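Local coordinates for defective in germ line development protein 3, isoform a (Caenorhabditis elegans, PDB 3N89), which probably acts in germ line development as a Bicaudal-C ortholog whose four KH domains, a class known for RNA binding, form one globular platform, at residues R29-M34 and T85-F90; E37-S42 and H189-T194; N185-F190 and K240-I245; E216-I221 and I245-K250; M263-K268 and T330-V335. All coordinates share one frame; numbering follows the deposited sequence.

Contact 1: residues R29-M34 and T85-F90; sequences RVTLNM and TITGYF
V30 and L32 of 29-34 face G88 and I86 of 85-90 as antiparallel hydrogen-bonded pairs, joining two adjacent sheet strands of the first KH domain of GLD-3; the short strand axes run at 163°. Between them T31 and T87 form a non-hydrogen-bonded pair in which the side chains do the bonding. Each hydroxyl stands anti to its own carbonyl carbon (chi1 -69° in T31), which brings T31 OG1 within 2.7 Å of T87 OG1, a hydrogen bond in which either could donate. T31 CG2 turns the other way and rests 3.6 Å from T85 CB. Trading T31 for an alanine removes hydroxyl and methyl together, and would probably leave T87 OG1 without this mate and open a gap beside T85. On the face of V30, L32 and I86, V30 CG2 meets the edge of the F90 ring at CD1 (4.1 Å). R29, bent at chi2 and chi3, curls back until one face of its guanidinium covers the G88-Y89 backbone, with R29 NH1 3.6 Å from Y89 N.

Contact 2: residues E37-S42 and H189-T194; sequences ESQYYS and HFTLST
The backbones of 37-42 and 189-194 come nearest at E37 and T191, whose CA atoms lie 5.8 Å apart, where a loop residue leading into the 3-10 segment 38-40 meets strand 189-193. E37 bridges that distance with its side chain. CG lies anti to the carbonyl carbon (chi1 -47°) and the chain then runs extended, which carries the carboxylate to the strand backbone. T191 N donates to E37 OE1 at 2.7 Å in a nearly straight bond (169°), arriving on the anti side and 28° out of the carboxylate plane. T191 OG1 lies 3.1 Å from the same E37 OE1. The E37 side chain crosses F190 at about a right angle, with E37 OE2 3.0 Å from F190 CE1. This is an interface between two KH domains of one chain, the first supplying the loop and the third the strand; H189 O and T191 N probably continue the strand edge along which T187 pairs with F109. E37 is buried, and its charge is probably eased by the T191 N-H and by a long, weak ion pair with R252. Q39 works alongside: its NE2 donates to H189 O at 3.3 Å, tilted from the carbonyl plane. One water completes the junction, accepting from Q39 N (2.8 Å) and hydrogen-bonded to S38 OG and, at 2.7 Å, to T191 OG1.

Contact 3: residues N185-F190 and K240-I245; sequences NFTLHF and KVVGNI
An antiparallel strand pair of the third KH domain, 186-190 with 240-242, is followed here by the turn into helix 245-257. L188 and V241 form the hydrogen-bonded pair at its middle: L188 N donates to V241 O at 2.9 Å and V241 N to L188 O at 3.0 Å. One further bond, from G243 N to F186 O (3.1 Å), extends the pairing towards the turn into the helix. At the backbone angles of G243 a side chain would run into the carbonyl oxygen of V242. F186 lies with CG anti to its carbonyl carbon (chi1 -73°), placing its ring against the start of the helix: I245 CB stands over the ring face, 3.9 Å from the centroid and 12° off the normal, a CH-pi contact. A168 and N172 of helix 161-175 also touch F186. On the face of T187 and H189, the aliphatic part of K240 is used instead. K240 CG rests 3.5 Å from T187 CG2, and CD meets the edge of the imidazole, the two side chains running side by side. Since every hydrogen bond here is backbone to backbone, the register is fixed by the peptide groups, while the side chains add apolar and CH-pi contact.

Contact 4: residues E216-I221 and I245-K250; sequences ETTTII and IDNVLK
N247 turns its amide toward the end of helix 209-217, and the threonines T217, T218 and T219 are arrayed round it. With CG anti to the carbonyl carbon (chi1 -56°), the side chain extends from the helix surface so that ND2 donates to T217 O at 2.6 Å. The bond is bent (142°), and the donor sits 37° above the carbonyl plane, away from the lone-pair directions. A second, weak bond links ND2 to T218 O at 3.3 Å, so one amide nitrogen spans two successive carbonyls. T218 has left helical geometry with a positive phi, so these carbonyls lie where helix 209-217 gives way to strand 220-222. Within the third KH domain the contact thus ties that helix-to-strand turn to the first turns of helix 245-257. A leucine at N247 has no N-H to offer and would probably leave T217 O without this donor and the turn less firmly held to the helix. The T219 and N247 side chains pass antiparallel, T219 OG1 lying 3.6 Å from N247 CB. T217 OG1, anti to its backbone N, reaches K250 CB at 3.6 Å, one turn further along. The T219 methyl branch, CG2, packs on V241 of strand 236-242.

Contact 5: residues M263-K268 and T330-V335; sequences MCFNIK and TAYQKV
The Y332 ring is engaged in two different ways at once, one face covered by M263 and its edge directed at F265. M263 crosses Y332 at about a right angle; its CE lies over the ring, 3.7 Å from the centroid, in a CH-pi contact. SD stands farther above the same ring, 5.1 Å from the centroid, which makes this a Met-aromatic pair. F265 and Y332 form a T-shaped stack with planes at 88°: Y332 CE1 sits over the centre of the F265 face, 3.7 Å from F265 CZ. F265 reaches this position with CG between its backbone N and carbonyl carbon (chi1 61°). Farther along, I267 CD1 approaches V335 CG2 at 4.1 Å. All of this joins strand 263-268 to helix 330-335 in the fourth KH domain, their axes nearly parallel at 9° and 11.4 Å apart. Beyond the pair, Y332 OH bonds to P27 O and its ring stacks on F90, while strand 260-268 runs between strands 29-35 and 311-321 in the sheet.

In the fold
Contacts 1 and 5 meet on one antiparallel sheet, where strands 29-35 and 260-268 are neighbours, so the first and fourth KH domains share it. Contacts 3 and 4 also touch, within the third domain on the other sheet and across the chain's centre from the first pair; they have I245 in common, and strands 220-222 and 236-242 adjoin. Contact 2 is the cross-link: it adjoins contact 1 in sequence and shares H189 and F190 with contact 3. Contact 5 is buried and purely apolar and aromatic, whereas the others are partly buried. Backbone bonds dominate contacts 1 and 3, while contacts 2 and 4 depend on polar side chains reaching backbone atoms.

Contact 1: residues R29-M34 and T85-F90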
# COMPACT_ATOMS: atom_id res chain seq x y z
N ARG A 29 19.57 -2.65 9.57
CA ARG A 29 18.58 -1.92 10.35
C ARG A 29 17.96 -0.93 9.38
O ARG A 29 18.57 0.08 9.05
CB ARG A 29 19.25 -1.18 11.50
CG ARG A 29 20.08 -2.07 12.40
CD ARG A 29 19.23 -3.11 13.09
NE ARG A 29 18.19 -2.50 13.90
CZ ARG A 29 17.35 -3.18 14.67
NH1 ARG A 29 17.44 -4.51 14.72
NH2 ARG A 29 16.42 -2.55 15.37
N VAL A 30 16.75 -1.22 8.92
CA VAL A 30 16.12 -0.34 7.95
C VAL A 30 14.66 -0.05 8.23
O VAL A 30 14.02 -0.75 9.01
CB VAL A 30 16.22 -0.97 6.53
CG1 VAL A 30 17.63 -1.48 6.27
CG2 VAL A 30 15.23 -2.11 6.41
N THR A 31 14.14 0.98 7.56
CA THR A 31 12.74 1.36 7.67
C THR A 31 12.07 1.16 6.31
O THR A 31 12.62 1.56 5.28
CB THR A 31 12.58 2.85 8.04
OG1 THR A 31 13.03 3.07 9.38
CG2 THR A 31 11.11 3.27 7.92
N LEU A 32 10.91 0.52 6.30
CA LEU A 32 10.18 0.32 5.05
C LEU A 32 9.01 1.31 5.04
O LEU A 32 8.40 1.60 6.08
CB LEU A 32 9.65 -1.12 4.95
CG LEU A 32 8.84 -1.44 3.68
CD1 LEU A 32 9.68 -1.15 2.43
CD2 LEU A 32 8.40 -2.89 3.71
N ASN A 33 8.70 1.85 3.86
CA ASN A 33 7.62 2.82 3.72
C ASN A 33 6.58 2.32 2.75
O ASN A 33 6.90 1.88 1.65
CB ASN A 33 8.16 4.16 3.20
CG ASN A 33 9.27 4.71 4.06
OD1 ASN A 33 9.07 4.99 5.24
ND2 ASN A 33 10.45 4.87 3.47
N MET A 34 5.32 2.38 3.17
CA MET A 34 4.23 1.92 2.32
C MET A 34 3.04 2.84 2.50
O MET A 34 2.97 3.61 3.46
CB MET A 34 3.84 0.48 2.68
CG MET A 34 4.89 -0.57 2.35
SD MET A 34 4.52 -2.15 3.15
CE MET A 34 3.00 -2.62 2.27
N THR A 85 5.33 3.61 8.23
CA THR A 85 6.69 3.12 8.25
C THR A 85 6.86 1.92 9.18
O THR A 85 6.24 1.85 10.24
CB THR A 85 7.67 4.21 8.69
OG1 THR A 85 7.38 4.57 10.04
CG2 THR A 85 7.52 5.44 7.82
N ILE A 86 7.69 0.99 8.76
CA ILE A 86 7.97 -0.21 9.53
C ILE A 86 9.48 -0.17 9.72
O ILE A 86 10.22 -0.09 8.75
CB ILE A 86 7.54 -1.48 8.73
CG1 ILE A 86 6.08 -1.32 8.27
CG2 ILE A 86 7.70 -2.74 9.60
CD1 ILE A 86 5.52 -2.51 7.52
N THR A 87 9.92 -0.20 10.97
CA THR A 87 11.35 -0.13 11.28
C THR A 87 11.86 -1.30 12.11
O THR A 87 11.23 -1.71 13.08
CB THR A 87 11.68 1.16 12.07
OG1 THR A 87 11.24 2.31 11.32
CG2 THR A 87 13.18 1.26 12.35
N GLY A 88 13.02 -1.83 11.73
CA GLY A 88 13.59 -2.93 12.47
C GLY A 88 14.58 -3.71 11.63
O GLY A 88 15.01 -3.24 10.58
N TYR A 89 14.95 -4.89 12.09
CA TYR A 89 15.88 -5.72 11.35
C TYR A 89 15.20 -6.04 10.02
O TYR A 89 14.02 -6.37 9.98
CB TYR A 89 16.20 -7.00 12.13
CG TYR A 89 16.96 -8.04 11.32
CD1 TYR A 89 18.23 -7.76 10.80
CD2 TYR A 89 16.37 -9.27 11.01
CE1 TYR A 89 18.90 -8.69 9.99
CE2 TYR A 89 17.03 -10.20 10.20
CZ TYR A 89 18.28 -9.91 9.69
OH TYR A 89 18.90 -10.81 8.85
N PHE A 90 15.95 -5.93 8.93
CA PHE A 90 15.40 -6.20 7.61
C PHE A 90 14.56 -7.48 7.52
O PHE A 90 13.52 -7.49 6.87
CB PHE A 90 16.52 -6.29 6.58
CG PHE A 90 16.04 -6.62 5.22
CD1 PHE A 90 15.42 -5.65 4.43
CD2 PHE A 90 16.17 -7.91 4.72
CE1 PHE A 90 14.93 -5.97 3.16
CE2 PHE A 90 15.68 -8.24 3.46
CZ PHE A 90 15.07 -7.27 2.68

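Contact 2: residues E37-S42 and H189-T194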
# COMPACT_ATOMS: atom_id res chain seq x y z
N GLU A 37 -4.53 3.18 3.33
CA GLU A 37 -5.70 4.05 3.34
C GLU A 37 -6.17 4.45 4.74
O GLU A 37 -6.66 3.62 5.51
CB GLU A 37 -6.84 3.36 2.59
CG GLU A 37 -6.37 2.79 1.27
CD GLU A 37 -7.50 2.25 0.44
OE1 GLU A 37 -8.35 3.05 -0.01
OE2 GLU A 37 -7.54 1.02 0.24
N SER A 38 -6.03 5.74 5.05
CA SER A 38 -6.39 6.30 6.36
C SER A 38 -7.76 5.93 6.92
O SER A 38 -7.95 5.91 8.13
CB SER A 38 -6.28 7.83 6.32
OG SER A 38 -7.22 8.40 5.42
N GLN A 39 -8.72 5.65 6.03
CA GLN A 39 -10.07 5.29 6.44
C GLN A 39 -10.10 3.98 7.23
O GLN A 39 -11.12 3.61 7.81
CB GLN A 39 -10.96 5.18 5.20
CG GLN A 39 -10.45 4.18 4.17
CD GLN A 39 -11.32 4.13 2.93
OE1 GLN A 39 -12.51 3.79 2.99
NE2 GLN A 39 -10.73 4.46 1.78
N TYR A 40 -8.96 3.28 7.25
CA TYR A 40 -8.85 2.01 7.95
C TYR A 40 -7.88 2.10 9.13
O TYR A 40 -7.67 1.11 9.83
CB TYR A 40 -8.37 0.93 6.98
CG TYR A 40 -9.27 0.72 5.78
CD1 TYR A 40 -10.58 0.27 5.94
CD2 TYR A 40 -8.82 1.00 4.49
CE1 TYR A 40 -11.43 0.09 4.85
CE2 TYR A 40 -9.66 0.83 3.39
CZ TYR A 40 -10.96 0.38 3.57
OH TYR A 40 -11.80 0.24 2.49
N TYR A 41 -7.29 3.27 9.35
CA TYR A 41 -6.35 3.40 10.45
C TYR A 41 -6.94 2.93 11.76
O TYR A 41 -6.33 2.14 12.48
CB TYR A 41 -5.83 4.84 10.57
CG TYR A 41 -4.81 5.19 9.50
CD1 TYR A 41 -4.21 4.19 8.73
CD2 TYR A 41 -4.44 6.52 9.25
CE1 TYR A 41 -3.29 4.49 7.75
CE2 TYR A 41 -3.51 6.83 8.26
CZ TYR A 41 -2.94 5.81 7.51
OH TYR A 41 -2.04 6.10 6.51
N SER A 42 -8.14 3.41 12.06
CA SER A 42 -8.85 3.06 13.28
C SER A 42 -9.04 1.56 13.44
O SER A 42 -8.84 1.01 14.53
CB SER A 42 -10.20 3.76 13.30
OG SER A 42 -10.95 3.40 14.45
N HIS A 189 -14.25 2.30 -2.77
CA HIS A 189 -13.65 3.62 -2.74
C HIS A 189 -12.20 3.58 -2.28
O HIS A 189 -11.92 3.46 -1.08
CB HIS A 189 -14.48 4.52 -1.83
CG HIS A 189 -15.84 4.81 -2.36
ND1 HIS A 189 -16.99 4.61 -1.63
CD2 HIS A 189 -16.24 5.32 -3.55
CE1 HIS A 189 -18.04 4.98 -2.34
NE2 HIS A 189 -17.61 5.42 -3.51
N PHE A 190 -11.28 3.67 -3.22
CA PHE A 190 -9.86 3.66 -2.87
C PHE A 190 -9.37 5.09 -2.63
O PHE A 190 -9.59 5.97 -3.46
CB PHE A 190 -9.04 3.00 -3.98
CG PHE A 190 -7.63 2.69 -3.59
CD1 PHE A 190 -7.36 1.67 -2.68
CD2 PHE A 190 -6.56 3.41 -4.13
CE1 PHE A 190 -6.05 1.38 -2.30
CE2 PHE A 190 -5.25 3.12 -3.76
CZ PHE A 190 -5.00 2.11 -2.84
N THR A 191 -8.73 5.31 -1.49
CA THR A 191 -8.21 6.63 -1.15
C THR A 191 -6.71 6.67 -1.39
O THR A 191 -5.93 6.07 -0.64
CB THR A 191 -8.45 6.98 0.32
OG1 THR A 191 -7.98 5.89 1.14
CG2 THR A 191 -9.91 7.25 0.59
N LEU A 192 -6.32 7.38 -2.42
CA LEU A 192 -4.92 7.51 -2.75
C LEU A 192 -4.47 8.87 -2.28
O LEU A 192 -5.29 9.78 -2.12
CB LEU A 192 -4.72 7.42 -4.27
CG LEU A 192 -3.28 7.30 -4.76
CD1 LEU A 192 -2.76 5.92 -4.41
CD2 LEU A 192 -3.21 7.53 -6.27
N SER A 193 -3.18 9.02 -2.01
CA SER A 193 -2.66 10.32 -1.61
C SER A 193 -2.52 11.12 -2.90
O SER A 193 -1.76 10.73 -3.80
CB SER A 193 -1.30 10.18 -0.94
OG SER A 193 -1.45 9.80 0.42
N THR A 194 -3.25 12.22 -3.02
CA THR A 194 -3.20 13.03 -4.23
C THR A 194 -1.79 13.13 -4.82
O THR A 194 -1.61 12.97 -6.03
CB THR A 194 -3.72 14.44 -3.96
OG1 THR A 194 -3.06 14.97 -2.80
CG2 THR A 194 -5.22 14.40 -3.70
O HOH W 1 -8.14 6.87 3.62

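Contact 3: residues N185-F190 and K240-I245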
# COMPACT_ATOMS: atom_id res chain seq x y z
N ASN A 185 -23.34 -4.12 -9.14
CA ASN A 185 -23.95 -3.92 -7.84
C ASN A 185 -22.93 -3.70 -6.73
O ASN A 185 -23.29 -3.69 -5.55
CB ASN A 185 -24.81 -5.15 -7.51
CG ASN A 185 -26.02 -4.82 -6.66
OD1 ASN A 185 -26.22 -5.40 -5.59
ND2 ASN A 185 -26.85 -3.90 -7.13
N PHE A 186 -21.67 -3.51 -7.09
CA PHE A 186 -20.61 -3.29 -6.10
C PHE A 186 -19.72 -2.09 -6.39
O PHE A 186 -19.34 -1.85 -7.53
CB PHE A 186 -19.75 -4.54 -5.97
CG PHE A 186 -20.43 -5.67 -5.25
CD1 PHE A 186 -20.43 -5.73 -3.87
CD2 PHE A 186 -21.10 -6.66 -5.96
CE1 PHE A 186 -21.08 -6.76 -3.20
CE2 PHE A 186 -21.75 -7.69 -5.31
CZ PHE A 186 -21.74 -7.74 -3.92
N THR A 187 -19.38 -1.36 -5.34
CA THR A 187 -18.54 -0.17 -5.47
C THR A 187 -17.49 -0.12 -4.37
O THR A 187 -17.81 -0.34 -3.20
CB THR A 187 -19.39 1.11 -5.37
OG1 THR A 187 -20.47 1.04 -6.30
CG2 THR A 187 -18.53 2.33 -5.67
N LEU A 188 -16.25 0.18 -4.74
CA LEU A 188 -15.16 0.30 -3.78
C LEU A 188 -14.53 1.67 -3.91
O LEU A 188 -14.28 2.15 -5.02
CB LEU A 188 -14.08 -0.76 -4.00
CG LEU A 188 -12.89 -0.61 -3.03
CD1 LEU A 188 -12.65 -1.93 -2.30
CD2 LEU A 188 -11.65 -0.16 -3.78
N HIS A 189 -14.25 2.30 -2.77
CA HIS A 189 -13.65 3.62 -2.74
C HIS A 189 -12.20 3.58 -2.28
O HIS A 189 -11.92 3.46 -1.08
CB HIS A 189 -14.48 4.52 -1.83
CG HIS A 189 -15.84 4.81 -2.36
ND1 HIS A 189 -16.99 4.61 -1.63
CD2 HIS A 189 -16.24 5.32 -3.55
CE1 HIS A 189 -18.04 4.98 -2.34
NE2 HIS A 189 -17.61 5.42 -3.51
N PHE A 190 -11.28 3.67 -3.22
CA PHE A 190 -9.86 3.66 -2.87
C PHE A 190 -9.37 5.09 -2.63
O PHE A 190 -9.59 5.97 -3.46
CB PHE A 190 -9.04 3.00 -3.98
CG PHE A 190 -7.63 2.69 -3.59
CD1 PHE A 190 -7.36 1.67 -2.68
CD2 PHE A 190 -6.56 3.41 -4.13
CE1 PHE A 190 -6.05 1.38 -2.30
CE2 PHE A 190 -5.25 3.12 -3.76
CZ PHE A 190 -5.00 2.11 -2.84
N LYS A 240 -13.04 5.74 -7.69
CA LYS A 240 -14.21 4.88 -7.53
C LYS A 240 -14.22 3.71 -8.51
O LYS A 240 -14.15 3.89 -9.72
CB LYS A 240 -15.51 5.67 -7.68
CG LYS A 240 -16.71 4.88 -7.16
CD LYS A 240 -17.99 5.68 -7.09
CE LYS A 240 -18.67 5.80 -8.44
NZ LYS A 240 -20.07 6.30 -8.28
N VAL A 241 -14.35 2.50 -7.97
CA VAL A 241 -14.36 1.29 -8.78
C VAL A 241 -15.75 0.63 -8.73
O VAL A 241 -16.34 0.53 -7.66
CB VAL A 241 -13.30 0.28 -8.25
CG1 VAL A 241 -13.23 -0.93 -9.13
CG2 VAL A 241 -11.94 0.94 -8.19
N VAL A 242 -16.27 0.19 -9.88
CA VAL A 242 -17.58 -0.46 -9.92
C VAL A 242 -17.54 -1.78 -10.70
O VAL A 242 -16.74 -1.94 -11.61
CB VAL A 242 -18.65 0.45 -10.59
CG1 VAL A 242 -19.97 -0.32 -10.73
CG2 VAL A 242 -18.86 1.70 -9.76
N GLY A 243 -18.41 -2.73 -10.33
CA GLY A 243 -18.46 -4.01 -11.00
C GLY A 243 -18.82 -5.14 -10.05
O GLY A 243 -19.10 -4.90 -8.88
N ASN A 244 -18.84 -6.38 -10.55
CA ASN A 244 -19.17 -7.51 -9.68
C ASN A 244 -18.14 -7.57 -8.56
O ASN A 244 -17.07 -6.98 -8.67
CB ASN A 244 -19.13 -8.83 -10.46
CG ASN A 244 -20.11 -8.85 -11.61
OD1 ASN A 244 -21.05 -8.05 -11.66
ND2 ASN A 244 -19.91 -9.79 -12.53
N ILE A 245 -18.48 -8.29 -7.50
CA ILE A 245 -17.58 -8.41 -6.36
C ILE A 245 -16.19 -8.94 -6.70
O ILE A 245 -15.20 -8.36 -6.28
CB ILE A 245 -18.23 -9.27 -5.25
CG1 ILE A 245 -17.26 -9.40 -4.06
CG2 ILE A 245 -18.60 -10.64 -5.80
CD1 ILE A 245 -16.85 -8.07 -3.49

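Contact 4: residues E216-I221 and I245-K250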
# COMPACT_ATOMS: atom_id res chain seq x y z
N GLU A 216 -8.79 -5.23 -18.24
CA GLU A 216 -8.40 -6.53 -17.70
C GLU A 216 -9.32 -7.06 -16.60
O GLU A 216 -9.37 -8.26 -16.35
CB GLU A 216 -6.98 -6.46 -17.12
CD GLU A 216 -5.65 -6.79 -19.25
N THR A 217 -10.06 -6.16 -15.96
CA THR A 217 -10.91 -6.58 -14.86
C THR A 217 -12.41 -6.39 -15.07
O THR A 217 -13.20 -6.74 -14.19
CB THR A 217 -10.51 -5.84 -13.56
OG1 THR A 217 -11.15 -6.45 -12.44
CG2 THR A 217 -10.94 -4.39 -13.64
N THR A 218 -12.80 -5.86 -16.22
CA THR A 218 -14.21 -5.63 -16.50
C THR A 218 -14.77 -4.86 -15.32
O THR A 218 -15.55 -5.39 -14.53
CB THR A 218 -15.00 -6.96 -16.60
OG1 THR A 218 -14.11 -8.01 -17.00
CG2 THR A 218 -16.12 -6.83 -17.62
N THR A 219 -14.36 -3.61 -15.19
CA THR A 219 -14.81 -2.77 -14.10
C THR A 219 -14.85 -1.36 -14.63
O THR A 219 -14.34 -1.08 -15.71
CB THR A 219 -13.80 -2.86 -12.92
OG1 THR A 219 -13.80 -4.19 -12.39
CG2 THR A 219 -14.17 -1.88 -11.83
N ILE A 220 -15.49 -0.46 -13.89
CA ILE A 220 -15.55 0.93 -14.31
C ILE A 220 -14.82 1.72 -13.24
O ILE A 220 -15.02 1.49 -12.05
CB ILE A 220 -17.02 1.41 -14.46
CG1 ILE A 220 -17.70 0.63 -15.59
CG2 ILE A 220 -17.04 2.90 -14.78
CD1 ILE A 220 -19.19 0.90 -15.72
N ILE A 221 -13.96 2.64 -13.67
CA ILE A 221 -13.19 3.43 -12.72
C ILE A 221 -13.27 4.90 -13.05
O ILE A 221 -12.80 5.34 -14.11
CB ILE A 221 -11.71 3.02 -12.73
CG1 ILE A 221 -11.58 1.50 -12.61
CG2 ILE A 221 -10.98 3.72 -11.60
CD1 ILE A 221 -10.16 0.98 -12.75
N ILE A 245 -18.48 -8.29 -7.50
CA ILE A 245 -17.58 -8.41 -6.36
C ILE A 245 -16.19 -8.94 -6.70
O ILE A 245 -15.20 -8.36 -6.28
CB ILE A 245 -18.23 -9.27 -5.25
CG1 ILE A 245 -17.26 -9.40 -4.06
CG2 ILE A 245 -18.60 -10.64 -5.80
CD1 ILE A 245 -16.85 -8.07 -3.49
N ASP A 246 -16.11 -10.03 -7.46
CA ASP A 246 -14.80 -10.60 -7.81
C ASP A 246 -13.89 -9.66 -8.60
O ASP A 246 -12.69 -9.57 -8.32
CB ASP A 246 -14.98 -11.90 -8.59
CG ASP A 246 -15.54 -13.02 -7.74
OD1 ASP A 246 -14.83 -13.47 -6.80
OD2 ASP A 246 -16.68 -13.46 -8.00
N ASN A 247 -14.46 -8.98 -9.59
CA ASN A 247 -13.68 -8.07 -10.42
C ASN A 247 -13.17 -6.86 -9.63
O ASN A 247 -12.01 -6.46 -9.76
CB ASN A 247 -14.52 -7.58 -11.60
CG ASN A 247 -15.06 -8.72 -12.44
OD1 ASN A 247 -15.52 -9.74 -11.90
ND2 ASN A 247 -15.03 -8.56 -13.76
N VAL A 248 -14.03 -6.28 -8.80
CA VAL A 248 -13.65 -5.12 -8.01
C VAL A 248 -12.43 -5.40 -7.13
O VAL A 248 -11.45 -4.64 -7.15
CB VAL A 248 -14.80 -4.63 -7.12
CG1 VAL A 248 -14.40 -3.33 -6.43
CG2 VAL A 248 -16.05 -4.41 -7.94
N LEU A 249 -12.49 -6.47 -6.36
CA LEU A 249 -11.38 -6.82 -5.48
C LEU A 249 -10.13 -7.11 -6.30
O LEU A 249 -9.02 -7.19 -5.77
CB LEU A 249 -11.75 -8.02 -4.59
CG LEU A 249 -12.97 -7.84 -3.67
CD1 LEU A 249 -13.03 -8.99 -2.68
CD2 LEU A 249 -12.89 -6.51 -2.91
N LYS A 250 -10.30 -7.28 -7.61
CA LYS A 250 -9.18 -7.54 -8.51
C LYS A 250 -8.65 -6.19 -8.96
O LYS A 250 -7.44 -5.98 -9.11
CB LYS A 250 -9.65 -8.35 -9.73
CG LYS A 250 -8.56 -9.24 -10.31
CD LYS A 250 -8.06 -10.21 -9.26
CE LYS A 250 -6.76 -10.86 -9.65
NZ LYS A 250 -6.13 -11.58 -8.50

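Contact 5: residues M263-K268 and T330-V335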
# COMPACT_ATOMS: atom_id res chain seq x y z
N MET A 263 12.66 1.79 0.92
CA MET A 263 13.32 1.31 2.13
C MET A 263 14.56 2.15 2.41
O MET A 263 15.42 2.28 1.54
CB MET A 263 13.71 -0.15 1.94
CG MET A 263 14.21 -0.82 3.19
SD MET A 263 14.49 -2.55 2.85
CE MET A 263 16.03 -2.46 1.96
N CYS A 264 14.64 2.71 3.61
CA CYS A 264 15.78 3.54 3.97
C CYS A 264 16.75 2.85 4.94
O CYS A 264 16.39 1.89 5.63
CB CYS A 264 15.29 4.85 4.58
SG CYS A 264 14.12 5.77 3.54
N PHE A 265 17.98 3.35 4.97
CA PHE A 265 19.03 2.85 5.85
C PHE A 265 20.32 3.62 5.64
O PHE A 265 20.50 4.28 4.62
CB PHE A 265 19.30 1.35 5.62
CG PHE A 265 19.75 1.02 4.23
CD1 PHE A 265 18.84 0.93 3.18
CD2 PHE A 265 21.10 0.78 3.96
CE1 PHE A 265 19.26 0.60 1.89
CE2 PHE A 265 21.53 0.45 2.67
CZ PHE A 265 20.61 0.36 1.64
N ASN A 266 21.21 3.53 6.63
CA ASN A 266 22.51 4.20 6.56
C ASN A 266 23.59 3.14 6.36
O ASN A 266 23.39 1.98 6.70
CB ASN A 266 22.78 4.97 7.86
CG ASN A 266 21.68 5.98 8.18
OD1 ASN A 266 21.05 6.53 7.29
ND2 ASN A 266 21.47 6.23 9.47
N ILE A 267 24.73 3.52 5.81
CA ILE A 267 25.77 2.52 5.61
C ILE A 267 27.19 3.09 5.57
O ILE A 267 27.50 3.96 4.75
CB ILE A 267 25.49 1.70 4.32
CG1 ILE A 267 26.51 0.58 4.19
CG2 ILE A 267 25.50 2.60 3.09
CD1 ILE A 267 26.03 -0.56 3.33
N LYS A 268 28.03 2.62 6.48
CA LYS A 268 29.42 3.06 6.54
C LYS A 268 30.08 2.71 5.22
O LYS A 268 29.89 1.61 4.69
CB LYS A 268 30.16 2.37 7.70
CG LYS A 268 30.25 3.19 8.99
CD LYS A 268 30.91 2.42 10.12
CE LYS A 268 30.01 1.28 10.60
NZ LYS A 268 30.59 0.46 11.72
N THR A 330 16.57 -7.51 -3.97
CA THR A 330 17.74 -7.91 -4.76
C THR A 330 18.69 -6.72 -4.88
O THR A 330 19.91 -6.86 -4.74
CB THR A 330 17.33 -8.34 -6.18
OG1 THR A 330 16.49 -9.49 -6.11
CG2 THR A 330 18.56 -8.67 -7.01
N ALA A 331 18.12 -5.55 -5.16
CA ALA A 331 18.91 -4.34 -5.29
C ALA A 331 19.61 -4.07 -3.96
O ALA A 331 20.76 -3.63 -3.93
CB ALA A 331 18.01 -3.17 -5.66
N TYR A 332 18.90 -4.35 -2.87
CA TYR A 332 19.44 -4.16 -1.54
C TYR A 332 20.65 -5.07 -1.31
O TYR A 332 21.72 -4.62 -0.92
CB TYR A 332 18.36 -4.46 -0.50
CG TYR A 332 18.82 -4.35 0.93
CD1 TYR A 332 19.18 -3.12 1.48
CD2 TYR A 332 18.87 -5.48 1.75
CE1 TYR A 332 19.57 -3.02 2.81
CE2 TYR A 332 19.27 -5.39 3.09
CZ TYR A 332 19.61 -4.16 3.61
OH TYR A 332 19.96 -4.06 4.93
N GLN A 333 20.47 -6.36 -1.56
CA GLN A 333 21.56 -7.32 -1.38
C GLN A 333 22.84 -6.84 -2.08
O GLN A 333 23.93 -7.02 -1.55
CB GLN A 333 21.15 -8.69 -1.94
CG GLN A 333 22.07 -9.83 -1.51
CD GLN A 333 21.74 -11.14 -2.20
OE1 GLN A 333 20.61 -11.61 -2.15
NE2 GLN A 333 22.73 -11.74 -2.85
N LYS A 334 22.69 -6.22 -3.25
CA LYS A 334 23.85 -5.74 -4.00
C LYS A 334 24.63 -4.62 -3.33
O LYS A 334 25.85 -4.55 -3.48
CB LYS A 334 23.45 -5.29 -5.40
CG LYS A 334 23.29 -6.43 -6.41
CD LYS A 334 23.28 -5.90 -7.84
CE LYS A 334 23.13 -7.03 -8.86
NZ LYS A 334 21.77 -7.64 -8.88
N VAL A 335 23.95 -3.74 -2.60
CA VAL A 335 24.66 -2.65 -1.93
C VAL A 335 25.48 -3.19 -0.77
O VAL A 335 26.65 -2.85 -0.62
CB VAL A 335 23.71 -1.52 -1.44
CG1 VAL A 335 22.44 -2.10 -0.83
CG2 VAL A 335 24.42 -0.66 -0.40